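Local coordinates for dihydroorotase (Saccharomyces cerevisiae S288C, PDB 6L0H), which catalyses the zinc-dependent, reversible interconversion of N-carbamoyl-L-aspartate and dihydroorotate, the third step of de novo pyrimidine biosynthesis, at residues 35-40 with 69-74. Numbering follows the deposited sequence.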
ATOM      1  N   VAL A  35      18.235  24.566  -1.442  1.00 17.78           N
ATOM      2  CA  VAL A  35      19.321  23.653  -1.072  1.00 17.88           C
ATOM      3  C   VAL A  35      20.598  24.097  -1.774  1.00 16.78           C
ATOM      4  O   VAL A  35      20.637  24.191  -3.006  1.00 16.03           O
ATOM      5  CB  VAL A  35      18.991  22.194  -1.454  1.00 15.10           C
ATOM      6  CG1 VAL A  35      20.268  21.321  -1.475  1.00 12.27           C
ATOM      7  CG2 VAL A  35      17.913  21.580  -0.512  1.00 13.43           C
ATOM      8  N   SER A  36      21.665  24.292  -0.998  1.00 15.76           N
ATOM      9  CA  SER A  36      22.946  24.692  -1.566  1.00 16.25           C
ATOM     10  C   SER A  36      23.813  23.494  -1.932  1.00 17.37           C
ATOM     11  O   SER A  36      24.544  23.549  -2.929  1.00 18.37           O
ATOM     12  CB  SER A  36      23.700  25.633  -0.602  1.00 18.22           C
ATOM     13  OG  SER A  36      25.070  25.811  -0.999  1.00 15.69           O
ATOM     14  N   ILE A  37      23.780  22.430  -1.127  1.00 16.75           N
ATOM     15  CA  ILE A  37      24.646  21.263  -1.287  1.00 14.03           C
ATOM     16  C   ILE A  37      23.793  20.007  -1.498  1.00 14.51           C
ATOM     17  O   ILE A  37      22.861  19.748  -0.730  1.00 15.87           O
ATOM     18  CB  ILE A  37      25.563  21.108  -0.065  1.00 13.70           C
ATOM     19  CG1 ILE A  37      26.392  22.381   0.137  1.00 17.51           C
ATOM     20  CG2 ILE A  37      26.434  19.881  -0.208  1.00 14.47           C
ATOM     21  CD1 ILE A  37      26.878  22.574   1.545  1.00 16.41           C
ATOM     22  N   ALA A  38      24.122  19.212  -2.512  1.00 15.46           N
ATOM     23  CA  ALA A  38      23.343  18.013  -2.833  1.00 17.24           C
ATOM     24  C   ALA A  38      24.248  16.791  -2.932  1.00 16.59           C
ATOM     25  O   ALA A  38      25.275  16.828  -3.611  1.00 17.49           O
ATOM     26  CB  ALA A  38      22.564  18.168  -4.150  1.00 14.12           C
ATOM     27  N   TYR A  39      23.858  15.706  -2.265  1.00 16.61           N
ATOM     28  CA  TYR A  39      24.527  14.414  -2.408  1.00 15.92           C
ATOM     29  C   TYR A  39      23.757  13.584  -3.437  1.00 18.03           C
ATOM     30  O   TYR A  39      22.600  13.238  -3.198  1.00 16.18           O
ATOM     31  CB  TYR A  39      24.589  13.685  -1.068  1.00 12.70           C
ATOM     32  CG  TYR A  39      25.412  12.406  -1.112  1.00 17.31           C
ATOM     33  CD1 TYR A  39      26.795  12.447  -0.992  1.00 16.19           C
ATOM     34  CD2 TYR A  39      24.800  11.166  -1.253  1.00 15.27           C
ATOM     35  CE1 TYR A  39      27.549  11.301  -1.022  1.00 20.56           C
ATOM     36  CE2 TYR A  39      25.543  10.011  -1.274  1.00 18.61           C
ATOM     37  CZ  TYR A  39      26.921  10.086  -1.165  1.00 17.36           C
ATOM     38  OH  TYR A  39      27.661   8.937  -1.183  1.00 17.94           O
ATOM     39  N   ILE A  40      24.405  13.248  -4.554  1.00 15.32           N
ATOM     40  CA  ILE A  40      23.733  12.715  -5.740  1.00 14.63           C
ATOM     41  C   ILE A  40      23.782  11.184  -5.744  1.00 16.40           C
ATOM     42  O   ILE A  40      24.859  10.581  -5.822  1.00 15.66           O
ATOM     43  CB  ILE A  40      24.358  13.276  -7.031  1.00 13.42           C
ATOM     44  CG1 ILE A  40      24.290  14.805  -7.040  1.00 14.01           C
ATOM     45  CG2 ILE A  40      23.611  12.760  -8.245  1.00 15.87           C
ATOM     46  CD1 ILE A  40      22.846  15.363  -6.937  1.00 13.99           C
ATOM     47  N   THR A  69      26.459  22.839  -5.097  1.00 15.66           N
ATOM     48  CA  THR A  69      27.603  21.995  -4.765  1.00 16.69           C
ATOM     49  C   THR A  69      27.187  20.533  -4.821  1.00 18.49           C
ATOM     50  O   THR A  69      26.234  20.129  -4.143  1.00 18.75           O
ATOM     51  CB  THR A  69      28.145  22.355  -3.389  1.00 19.29           C
ATOM     52  OG1 THR A  69      28.484  23.741  -3.394  1.00 19.79           O
ATOM     53  CG2 THR A  69      29.370  21.541  -3.062  1.00 19.60           C
ATOM     54  N   PHE A  70      27.892  19.745  -5.626  1.00 17.34           N
ATOM     55  CA  PHE A  70      27.521  18.362  -5.897  1.00 16.95           C
ATOM     56  C   PHE A  70      28.517  17.406  -5.256  1.00 20.62           C
ATOM     57  O   PHE A  70      29.702  17.414  -5.596  1.00 21.71           O
ATOM     58  CB  PHE A  70      27.425  18.111  -7.400  1.00 16.02           C
ATOM     59  CG  PHE A  70      26.268  18.823  -8.051  1.00 19.55           C
ATOM     60  CD1 PHE A  70      24.984  18.308  -7.962  1.00 16.61           C
ATOM     61  CD2 PHE A  70      26.461  20.027  -8.723  1.00 16.90           C
ATOM     62  CE1 PHE A  70      23.900  18.977  -8.559  1.00 19.16           C
ATOM     63  CE2 PHE A  70      25.400  20.686  -9.320  1.00 17.01           C
ATOM     64  CZ  PHE A  70      24.117  20.167  -9.244  1.00 16.92           C
ATOM     65  N   LEU A  71      28.019  16.575  -4.355  1.00 18.60           N
ATOM     66  CA  LEU A  71      28.763  15.475  -3.762  1.00 19.06           C
ATOM     67  C   LEU A  71      28.309  14.197  -4.467  1.00 17.72           C
ATOM     68  O   LEU A  71      27.108  13.939  -4.551  1.00 16.01           O
ATOM     69  CB  LEU A  71      28.467  15.425  -2.255  1.00 14.78           C
ATOM     70  CG  LEU A  71      29.123  16.444  -1.303  1.00 21.85           C
ATOM     71  CD1 LEU A  71      29.227  17.812  -1.882  1.00 25.92           C
ATOM     72  CD2 LEU A  71      28.401  16.530   0.045  1.00 20.24           C
ATOM     73  N   MET A  72      29.245  13.407  -4.986  1.00 16.14           N
ATOM     74  CA  MET A  72      28.887  12.310  -5.879  1.00 16.48           C
ATOM     75  C   MET A  72      29.087  10.949  -5.210  1.00 19.71           C
ATOM     76  O   MET A  72      29.749  10.831  -4.177  1.00 19.17           O
ATOM     77  CB  MET A  72      29.703  12.378  -7.182  1.00 19.86           C
ATOM     78  CG  MET A  72      29.624  13.696  -7.909  1.00 18.97           C
ATOM     79  SD  MET A  72      27.939  14.208  -8.372  1.00 18.57           S
ATOM     80  CE  MET A  72      27.450  12.907  -9.504  1.00 16.70           C
ATOM     81  N   SER A  73      28.539   9.900  -5.840  1.00 20.49           N
ATOM     82  CA  SER A  73      28.625   8.559  -5.269  1.00 20.17           C
ATOM     83  C   SER A  73      28.713   7.492  -6.357  1.00 18.16           C
ATOM     84  O   SER A  73      28.323   7.708  -7.502  1.00 18.95           O
ATOM     85  CB  SER A  73      27.421   8.263  -4.360  1.00 21.93           C
ATOM     86  OG  SER A  73      26.211   8.154  -5.109  1.00 17.83           O
ATOM     87  N   PHE A  74      29.227   6.322  -5.964  1.00 17.85           N
ATOM     88  CA  PHE A  74      29.163   5.076  -6.717  1.00 18.83           C
ATOM     89  C   PHE A  74      27.992   4.208  -6.243  1.00 16.86           C
ATOM     90  O   PHE A  74      27.546   4.282  -5.103  1.00 17.03           O
ATOM     91  CB  PHE A  74      30.456   4.260  -6.543  1.00 19.93           C
ATOM     92  CG  PHE A  74      31.561   4.635  -7.480  1.00 23.53           C
ATOM     93  CD1 PHE A  74      31.288   5.238  -8.706  1.00 23.26           C
ATOM     94  CD2 PHE A  74      32.882   4.358  -7.146  1.00 22.77           C
ATOM     95  CE1 PHE A  74      32.318   5.578  -9.587  1.00 23.29           C
ATOM     96  CE2 PHE A  74      33.917   4.696  -8.011  1.00 26.21           C
ATOM     97  CZ  PHE A  74      33.632   5.311  -9.236  1.00 29.57           C
TER
HETATM   98  O   HOH W   1      26.653  25.673  -3.395  1.00 18.29           O
HETATM   99  O   HOH W   2      26.592   9.979  -8.057  1.00 14.37           O
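Ile-40 brings its CG1 and CD1 against the edge of the Phe-70 ring, CG1 standing 3.7 Å from Phe-70 CD1. The isoleucine branch has CG1 beside its own backbone N (chi1 -58°), which turns it back along the strand to the phenylalanine, while Met-72, bent at chi2 and chi3, curls its SD and CE alongside Ile-40 CB. Helix 51-64 covers this face through Tyr-57 and Leu-61. On the other face of the sheet, Ile-37 CG2 meets both methyls of Leu-71, and the Tyr-39 side chain crosses Leu-71 at about a right angle, with CD1 3.6 Å from Leu-71 CB. Farther out, Tyr-39 OH lies 3.3 Å from Ser-73 CB and makes a weak hydrogen bond to Asn-135 OD1.

Between the two faces the backbones pair in parallel. Ala-38 is gripped by its N to Thr-69 O (2.8 Å) and by its O to Leu-71 N (2.9 Å); Thr-69 N to Ser-36 O and Ile-40 N to Leu-71 O extend the ladder. Beyond it, Ser-73 OG donates to Ile-40 O (2.9 Å), and a water donates to that same carbonyl while accepting from Ser-73 N. At the other end a second water bridges Ser-36 OG and Thr-69 OG1, which is also hydrogen-bonded to Ala-320 N. Strands 37-40 and 69-71, linked through helix 51-64, form a beta-alpha-beta unit of the TIM-barrel fold characteristic of metallo-dependent hydrolases, with the side chain of Tyr-39 about 9 Å from a bound zinc ion.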